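Local atomic coordinates of LacI family sugar-binding transcriptional regulator (Enterococcus faecalis V583, PDB entry 4RK0), a protein that binds ribose in the cleft of its sugar-binding domain and probably acts as a DNA-binding transcription factor of the LacI family. Residues G212-D217 with I229-F234; P225-A230 with F268-L273. All coordinates share one frame; numbering follows the deposited sequence.

Interaction 1: residues G212-D217 with I229-F234; sequences GYDNVD and IAQPVF. With RIB (alpha-D-ribofuranose), chain E.
D214 and Q231 meet at the sugar site of a periplasmic-binding-protein-like fold, where the loop after strand 209-211 runs beside the end of strand 228-230 and the turn leading into helix 233-249. Backbone bonds set the register. D214 N donates to I229 O at 2.7 Å, and Q231 N returns a bond to D214 O at 3.1 Å. Together they make a single beta bridge between D214 and A230; I229 N to G212 O is a weak addition.

The apolar part lies around the Y213 ring. With CG of Y213 swung opposite its backbone N (chi1 -153°), the ring is brought against I229. I229 CB sits over one face, 3.8 Å from the ring centroid and 20° off its normal, a CH-pi contact, while CG2 of I229 reaches toward CE2 and CZ. Q231 CG comes obliquely to CE1 of the ring, and R143 makes a cation-pi contact with it. Farther along, CB of N215 packs on CB of A230, and the N215 amide oxygen turns to R267.

The polar end faces the ribose. The side chains of D214 and Q231 run side by side, with carboxylate and amide planes well turned from each other. Q231 OE1 is held by T107, which fixes the amide with NE2 toward the pocket. NE2 then spans two acceptors, D214 OD1 and a ribose hydroxyl. The bond from Q231 NE2 to ribose O2 is 3.1 Å long and almost straight (174°). D214 OD1 is thus shared: it takes Q231 NE2 at 2.8 Å on its anti side, out of the carboxylate plane, and ribose O3 at 2.6 Å.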
ATOM      1  N   GLY A 212       0.908  16.363   8.926  1.00 22.94           N
ATOM      2  CA  GLY A 212       0.576  15.685   7.719  1.00 21.04           C
ATOM      3  C   GLY A 212      -0.886  15.753   7.325  1.00 22.07           C
ATOM      4  O   GLY A 212      -1.648  16.528   7.876  1.00 28.68           O
ATOM      5  N   TYR A 213      -1.273  14.904   6.372  1.00 24.48           N
ATOM      6  CA  TYR A 213      -2.646  14.750   5.990  1.00 26.77           C
ATOM      7  C   TYR A 213      -2.959  13.321   5.494  1.00 23.34           C
ATOM      8  O   TYR A 213      -2.292  12.793   4.596  1.00 28.10           O
ATOM      9  CB  TYR A 213      -2.983  15.790   4.929  1.00 21.12           C
ATOM     10  CG  TYR A 213      -4.445  16.197   4.891  1.00 18.23           C
ATOM     11  CD1 TYR A 213      -5.419  15.347   4.361  1.00 21.36           C
ATOM     12  CD2 TYR A 213      -4.855  17.444   5.346  1.00 26.22           C
ATOM     13  CE1 TYR A 213      -6.763  15.720   4.330  1.00 22.05           C
ATOM     14  CE2 TYR A 213      -6.194  17.832   5.262  1.00 22.69           C
ATOM     15  CZ  TYR A 213      -7.139  16.949   4.767  1.00 30.75           C
ATOM     16  OH  TYR A 213      -8.487  17.292   4.720  1.00 31.39           O
ATOM     17  N   ASP A 214      -3.965  12.719   6.113  1.00 20.25           N
ATOM     18  CA  ASP A 214      -4.625  11.447   5.733  1.00 20.00           C
ATOM     19  C   ASP A 214      -4.855  10.534   6.932  1.00 26.59           C
ATOM     20  O   ASP A 214      -5.882   9.868   7.032  1.00 21.95           O
ATOM     21  CB  ASP A 214      -3.896  10.603   4.696  1.00 22.80           C
ATOM     22  CG  ASP A 214      -3.942  11.172   3.269  1.00 23.31           C
ATOM     23  OD1 ASP A 214      -4.819  12.011   2.958  1.00 25.40           O
ATOM     24  OD2 ASP A 214      -3.147  10.670   2.426  1.00 27.00           O
ATOM     25  N   ASN A 215      -3.850  10.453   7.776  1.00 24.68           N
ATOM     26  CA  ASN A 215      -3.786   9.481   8.847  1.00 22.27           C
ATOM     27  C   ASN A 215      -3.677   8.073   8.368  1.00 33.95           C
ATOM     28  O   ASN A 215      -4.360   7.193   8.855  1.00 24.62           O
ATOM     29  CB  ASN A 215      -4.944   9.622   9.804  1.00 19.67           C
ATOM     30  CG  ASN A 215      -4.729   8.851  11.105  1.00 28.05           C
ATOM     31  OD1 ASN A 215      -3.634   8.796  11.615  1.00 27.78           O
ATOM     32  ND2 ASN A 215      -5.781   8.250  11.622  1.00 28.54           N
ATOM     33  N   VAL A 216      -2.739   7.842   7.466  1.00 27.24           N
ATOM     34  CA  VAL A 216      -2.498   6.487   6.989  1.00 29.20           C
ATOM     35  C   VAL A 216      -1.880   5.708   8.171  1.00 31.07           C
ATOM     36  O   VAL A 216      -1.448   6.289   9.160  1.00 24.88           O
ATOM     37  CB  VAL A 216      -1.587   6.438   5.730  1.00 27.28           C
ATOM     38  CG1 VAL A 216      -2.228   7.174   4.536  1.00 32.67           C
ATOM     39  CG2 VAL A 216      -0.207   7.013   6.002  1.00 30.74           C
ATOM     40  N   ASP A 217      -1.847   4.401   8.067  1.00 31.20           N
ATOM     41  CA  ASP A 217      -1.491   3.575   9.231  1.00 37.92           C
ATOM     42  C   ASP A 217      -0.061   3.814   9.690  1.00 27.65           C
ATOM     43  O   ASP A 217       0.217   3.831  10.903  1.00 30.70           O
ATOM     44  CB  ASP A 217      -1.755   2.095   8.929  1.00 37.29           C
ATOM     45  CG  ASP A 217      -3.124   1.647   9.409  1.00113.53           C
ATOM     46  OD1 ASP A 217      -3.492   1.991  10.552  1.00 84.42           O
ATOM     47  OD2 ASP A 217      -3.833   0.951   8.655  1.00 67.20           O
ATOM     48  N   ILE A 229      -4.111  15.107   9.782  1.00 28.68           N
ATOM     49  CA  ILE A 229      -5.553  15.237   9.604  1.00 18.30           C
ATOM     50  C   ILE A 229      -6.081  13.944   9.093  1.00 22.27           C
ATOM     51  O   ILE A 229      -5.630  13.478   8.054  1.00 26.82           O
ATOM     52  CB  ILE A 229      -5.879  16.335   8.570  1.00 24.12           C
ATOM     53  CG1 ILE A 229      -5.369  17.681   9.033  1.00 22.75           C
ATOM     54  CG2 ILE A 229      -7.396  16.389   8.340  1.00 36.54           C
ATOM     55  CD1 ILE A 229      -5.684  18.075  10.455  1.00 29.47           C
ATOM     56  N   ALA A 230      -7.027  13.339   9.811  1.00 23.18           N
ATOM     57  CA  ALA A 230      -7.540  12.052   9.422  1.00 24.21           C
ATOM     58  C   ALA A 230      -8.701  12.158   8.430  1.00 26.61           C
ATOM     59  O   ALA A 230      -9.694  12.818   8.696  1.00 28.56           O
ATOM     60  CB  ALA A 230      -8.018  11.249  10.642  1.00 28.48           C
ATOM     61  N   GLN A 231      -8.555  11.472   7.308  1.00 24.79           N
ATOM     62  CA  GLN A 231      -9.658  11.211   6.377  1.00 33.01           C
ATOM     63  C   GLN A 231     -10.222   9.833   6.652  1.00 32.23           C
ATOM     64  O   GLN A 231      -9.461   8.919   6.872  1.00 28.77           O
ATOM     65  CB  GLN A 231      -9.178  11.187   4.923  1.00 27.87           C
ATOM     66  CG  GLN A 231      -8.659  12.518   4.392  1.00 24.26           C
ATOM     67  CD  GLN A 231      -8.645  12.519   2.886  1.00 28.52           C
ATOM     68  OE1 GLN A 231      -9.706  12.424   2.250  1.00 31.74           O
ATOM     69  NE2 GLN A 231      -7.451  12.567   2.294  1.00 26.35           N
ATOM     70  N   PRO A 232     -11.557   9.676   6.578  1.00 26.90           N
ATOM     71  CA  PRO A 232     -12.204   8.397   6.822  1.00 31.65           C
ATOM     72  C   PRO A 232     -12.247   7.562   5.569  1.00 30.64           C
ATOM     73  O   PRO A 232     -13.311   7.392   4.970  1.00 33.42           O
ATOM     74  CB  PRO A 232     -13.611   8.805   7.303  1.00 35.34           C
ATOM     75  CG  PRO A 232     -13.873  10.115   6.621  1.00 32.33           C
ATOM     76  CD  PRO A 232     -12.522  10.796   6.547  1.00 34.36           C
ATOM     77  N   VAL A 233     -11.085   7.058   5.176  1.00 27.97           N
ATOM     78  CA  VAL A 233     -10.889   6.502   3.837  1.00 25.50           C
ATOM     79  C   VAL A 233     -11.555   5.184   3.625  1.00 25.56           C
ATOM     80  O   VAL A 233     -12.097   4.945   2.542  1.00 28.21           O
ATOM     81  CB  VAL A 233      -9.388   6.440   3.347  1.00 26.34           C
ATOM     82  CG1 VAL A 233      -8.495   5.565   4.234  1.00 32.00           C
ATOM     83  CG2 VAL A 233      -9.323   6.007   1.900  1.00 30.78           C
ATOM     84  N   PHE A 234     -11.555   4.327   4.645  1.00 22.21           N
ATOM     85  CA  PHE A 234     -12.261   3.038   4.538  1.00 23.38           C
ATOM     86  C   PHE A 234     -13.721   3.327   4.310  1.00 30.76           C
ATOM     87  O   PHE A 234     -14.343   2.778   3.385  1.00 28.99           O
ATOM     88  CB  PHE A 234     -12.102   2.193   5.819  1.00 29.87           C
ATOM     89  CG  PHE A 234     -12.620   0.818   5.676  1.00 25.37           C
ATOM     90  CD1 PHE A 234     -11.923  -0.084   4.930  1.00 24.23           C
ATOM     91  CD2 PHE A 234     -13.838   0.445   6.200  1.00 27.89           C
ATOM     92  CE1 PHE A 234     -12.385  -1.386   4.764  1.00 38.01           C
ATOM     93  CE2 PHE A 234     -14.311  -0.857   6.052  1.00 28.28           C
ATOM     94  CZ  PHE A 234     -13.585  -1.771   5.336  1.00 26.54           C
TER
HETATM   95  O5  RIB E 401      -2.532  10.822   0.195  1.00 29.42           O
HETATM   96  C5  RIB E 401      -2.984  10.719  -1.147  1.00 42.42           C
HETATM   97  C4  RIB E 401      -3.697  11.974  -1.407  1.00 60.23           C
HETATM   98  O4  RIB E 401      -4.127  12.138  -2.784  1.00 31.87           O
HETATM   99  C3  RIB E 401      -4.802  11.760  -0.392  1.00 24.60           C
HETATM  100  O3  RIB E 401      -4.612  12.851   0.512  1.00 23.42           O
HETATM  101  C2  RIB E 401      -6.032  11.740  -1.304  1.00 23.02           C
HETATM  102  O2  RIB E 401      -7.059  12.567  -0.817  1.00 22.43           O
HETATM  103  C1  RIB E 401      -5.556  12.027  -2.740  1.00 43.37           C
HETATM  104  O1  RIB E 401      -6.291  13.072  -3.352  1.00 33.90           O

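Interaction 2: residues P225-A230 with F268-L273; sequences PLTTIA and FSTAPL
The backbones of P225-L226 and F268-S269 run close together, with P225 CA and F268 CA 5.3 Å apart, and one main-chain bond joins them: F268 N donates to P225 O at 2.9 Å. This joins the run-in to strand 228-230 to the C-terminal tail that follows strand 257-265.

S269 supplies the main side-chain link. Its OG, turned between its own backbone N and carbonyl carbon (chi1 70°), accepts T227 N at 3.0 Å and is also bonded to I210 O on strand 209-211. L226 CD1 lies 3.5 Å from S269 OG, placing an apolar branch against the bond, and the L226 side chain also packs on helix 187-199. Beyond S269 a water carries the contact onward: it is 2.6 Å from T227 OG1 and 2.6 Å from T270 OG1, and it accepts T270 N at 2.9 Å. T227 OG1 is also bonded to R267 N, and T270 OG1 to H119 and Q123. P225 CD also lies 4.2 Å from F268 CB.

Polar bonds, direct and through a water, thus join the tail to the run-in; the serine hydroxyl links both to strand 209-211, while the water bridges the first two.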
ATOM      1  N   PRO A 225       5.767   9.771  16.170  1.00 26.17           N
ATOM      2  CA  PRO A 225       4.468   9.547  15.553  1.00 23.89           C
ATOM      3  C   PRO A 225       3.908  10.869  15.007  1.00 26.53           C
ATOM      4  O   PRO A 225       4.031  11.928  15.666  1.00 26.79           O
ATOM      5  CB  PRO A 225       3.626   8.953  16.665  1.00 33.04           C
ATOM      6  CG  PRO A 225       4.626   8.272  17.540  1.00 30.23           C
ATOM      7  CD  PRO A 225       5.899   9.038  17.446  1.00 30.93           C
ATOM      8  N   LEU A 226       3.323  10.773  13.817  1.00 27.03           N
ATOM      9  CA  LEU A 226       2.978  11.944  12.985  1.00 26.30           C
ATOM     10  C   LEU A 226       1.553  12.457  13.291  1.00 23.76           C
ATOM     11  O   LEU A 226       0.543  11.721  13.196  1.00 25.23           O
ATOM     12  CB  LEU A 226       3.126  11.600  11.489  1.00 25.62           C
ATOM     13  CG  LEU A 226       2.696  12.663  10.488  1.00 23.12           C
ATOM     14  CD1 LEU A 226       3.596  13.893  10.591  1.00 19.04           C
ATOM     15  CD2 LEU A 226       2.723  12.079   9.080  1.00 26.90           C
ATOM     16  N   THR A 227       1.525  13.735  13.654  1.00 29.18           N
ATOM     17  CA  THR A 227       0.325  14.525  13.843  1.00 22.89           C
ATOM     18  C   THR A 227      -0.191  14.790  12.469  1.00 27.64           C
ATOM     19  O   THR A 227       0.587  15.172  11.570  1.00 24.44           O
ATOM     20  CB  THR A 227       0.661  15.836  14.575  1.00 25.57           C
ATOM     21  OG1 THR A 227       1.060  15.546  15.920  1.00 27.77           O
ATOM     22  CG2 THR A 227      -0.550  16.804  14.608  1.00 26.11           C
ATOM     23  N   THR A 228      -1.493  14.609  12.285  1.00 22.62           N
ATOM     24  CA  THR A 228      -2.054  14.598  10.947  1.00 19.38           C
ATOM     25  C   THR A 228      -3.557  14.878  10.956  1.00 26.39           C
ATOM     26  O   THR A 228      -4.176  14.935  12.005  1.00 31.42           O
ATOM     27  CB  THR A 228      -1.791  13.217  10.298  1.00 24.04           C
ATOM     28  OG1 THR A 228      -2.073  13.313   8.917  1.00 24.17           O
ATOM     29  CG2 THR A 228      -2.608  12.098  10.944  1.00 25.15           C
ATOM     30  N   ILE A 229      -4.111  15.107   9.782  1.00 28.68           N
ATOM     31  CA  ILE A 229      -5.553  15.237   9.604  1.00 18.30           C
ATOM     32  C   ILE A 229      -6.081  13.944   9.093  1.00 22.27           C
ATOM     33  O   ILE A 229      -5.630  13.478   8.054  1.00 26.82           O
ATOM     34  CB  ILE A 229      -5.879  16.335   8.570  1.00 24.12           C
ATOM     35  CG1 ILE A 229      -5.369  17.681   9.033  1.00 22.75           C
ATOM     36  CG2 ILE A 229      -7.396  16.389   8.340  1.00 36.54           C
ATOM     37  CD1 ILE A 229      -5.684  18.075  10.455  1.00 29.47           C
ATOM     38  N   ALA A 230      -7.027  13.339   9.811  1.00 23.18           N
ATOM     39  CA  ALA A 230      -7.540  12.052   9.422  1.00 24.21           C
ATOM     40  C   ALA A 230      -8.701  12.158   8.430  1.00 26.61           C
ATOM     41  O   ALA A 230      -9.694  12.818   8.696  1.00 28.56           O
ATOM     42  CB  ALA A 230      -8.018  11.249  10.642  1.00 28.48           C
ATOM     43  N   PHE A 268       3.023  13.352  18.030  1.00 28.18           N
ATOM     44  CA  PHE A 268       4.227  13.839  18.650  1.00 31.29           C
ATOM     45  C   PHE A 268       5.144  14.590  17.722  1.00 27.82           C
ATOM     46  O   PHE A 268       6.285  14.922  18.079  1.00 26.60           O
ATOM     47  CB  PHE A 268       4.923  12.681  19.397  1.00 31.23           C
ATOM     48  CG  PHE A 268       4.159  12.242  20.606  1.00 35.54           C
ATOM     49  CD1 PHE A 268       4.263  12.951  21.803  1.00 47.29           C
ATOM     50  CD2 PHE A 268       3.253  11.189  20.540  1.00 34.13           C
ATOM     51  CE1 PHE A 268       3.527  12.583  22.918  1.00 55.20           C
ATOM     52  CE2 PHE A 268       2.506  10.816  21.661  1.00 47.61           C
ATOM     53  CZ  PHE A 268       2.647  11.514  22.849  1.00 63.56           C
ATOM     54  N   SER A 269       4.642  14.969  16.558  1.00 25.69           N
ATOM     55  CA  SER A 269       5.521  15.610  15.578  1.00 27.42           C
ATOM     56  C   SER A 269       5.469  17.147  15.561  1.00 32.91           C
ATOM     57  O   SER A 269       6.123  17.763  14.760  1.00 23.31           O
ATOM     58  CB  SER A 269       5.221  15.036  14.180  1.00 26.07           C
ATOM     59  OG  SER A 269       3.958  15.461  13.711  1.00 24.18           O
ATOM     60  N   THR A 270       4.680  17.740  16.442  1.00 30.45           N
ATOM     61  CA  THR A 270       4.736  19.185  16.659  1.00 24.44           C
ATOM     62  C   THR A 270       5.021  19.541  18.100  1.00 31.26           C
ATOM     63  O   THR A 270       4.768  18.758  19.010  1.00 32.40           O
ATOM     64  CB  THR A 270       3.400  19.867  16.251  1.00 26.88           C
ATOM     65  OG1 THR A 270       2.365  19.532  17.192  1.00 30.15           O
ATOM     66  CG2 THR A 270       2.969  19.427  14.856  1.00 32.85           C
ATOM     67  N   ALA A 271       5.525  20.754  18.304  1.00 31.76           N
ATOM     68  CA  ALA A 271       5.737  21.270  19.627  1.00 24.37           C
ATOM     69  C   ALA A 271       5.637  22.794  19.655  1.00 31.56           C
ATOM     70  O   ALA A 271       5.862  23.454  18.643  1.00 28.39           O
ATOM     71  CB  ALA A 271       7.103  20.822  20.183  1.00 38.41           C
ATOM     72  N   PRO A 272       5.313  23.361  20.828  1.00 32.62           N
ATOM     73  CA  PRO A 272       5.208  24.828  20.847  1.00 32.04           C
ATOM     74  C   PRO A 272       6.525  25.487  20.563  1.00 31.66           C
ATOM     75  O   PRO A 272       7.577  25.060  21.060  1.00 38.37           O
ATOM     76  CB  PRO A 272       4.679  25.153  22.259  1.00 37.66           C
ATOM     77  CG  PRO A 272       4.202  23.879  22.839  1.00 41.51           C
ATOM     78  CD  PRO A 272       4.808  22.736  22.060  1.00 35.36           C
ATOM     79  N   LEU A 273       6.504  26.518  19.737  1.00 31.94           N
ATOM     80  CA  LEU A 273       7.730  27.269  19.492  1.00 42.22           C
ATOM     81  C   LEU A 273       8.168  27.921  20.800  1.00 58.99           C
ATOM     82  O   LEU A 273       7.375  28.616  21.447  1.00 45.82           O
ATOM     83  CB  LEU A 273       7.535  28.350  18.438  1.00 35.68           C
ATOM     84  CG  LEU A 273       8.458  28.401  17.221  1.00 59.80           C
ATOM     85  CD1 LEU A 273       8.545  29.853  16.778  1.00 55.43           C
ATOM     86  CD2 LEU A 273       9.845  27.815  17.470  1.00 49.17           C
TER
HETATM   87  O   HOH W   1       2.181  17.040  17.726  1.00 32.08           O

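In the fold
The segments of the two contacts overlap at I229 and A230, but interaction 2 is made by P225-T227 just ahead of strand 228-230, and interaction 1 by the strand itself and Q231 after it; their centres lie 13 Å apart. Along the chain the order is 212-217, then 225-230 overlapping 229-234, then 268-273 after strand 257-265, the antiparallel neighbour of 228-230. The centre of interaction 1 is about 9 Å from the centre of the chain, that of interaction 2 about 19 Å. They touch through G212 N and T227 O, 2.9 Å apart, probably a hydrogen bond. The chain from P225 to Q231, the short strand in its middle, thus runs from the C-terminal tail to the sugar site.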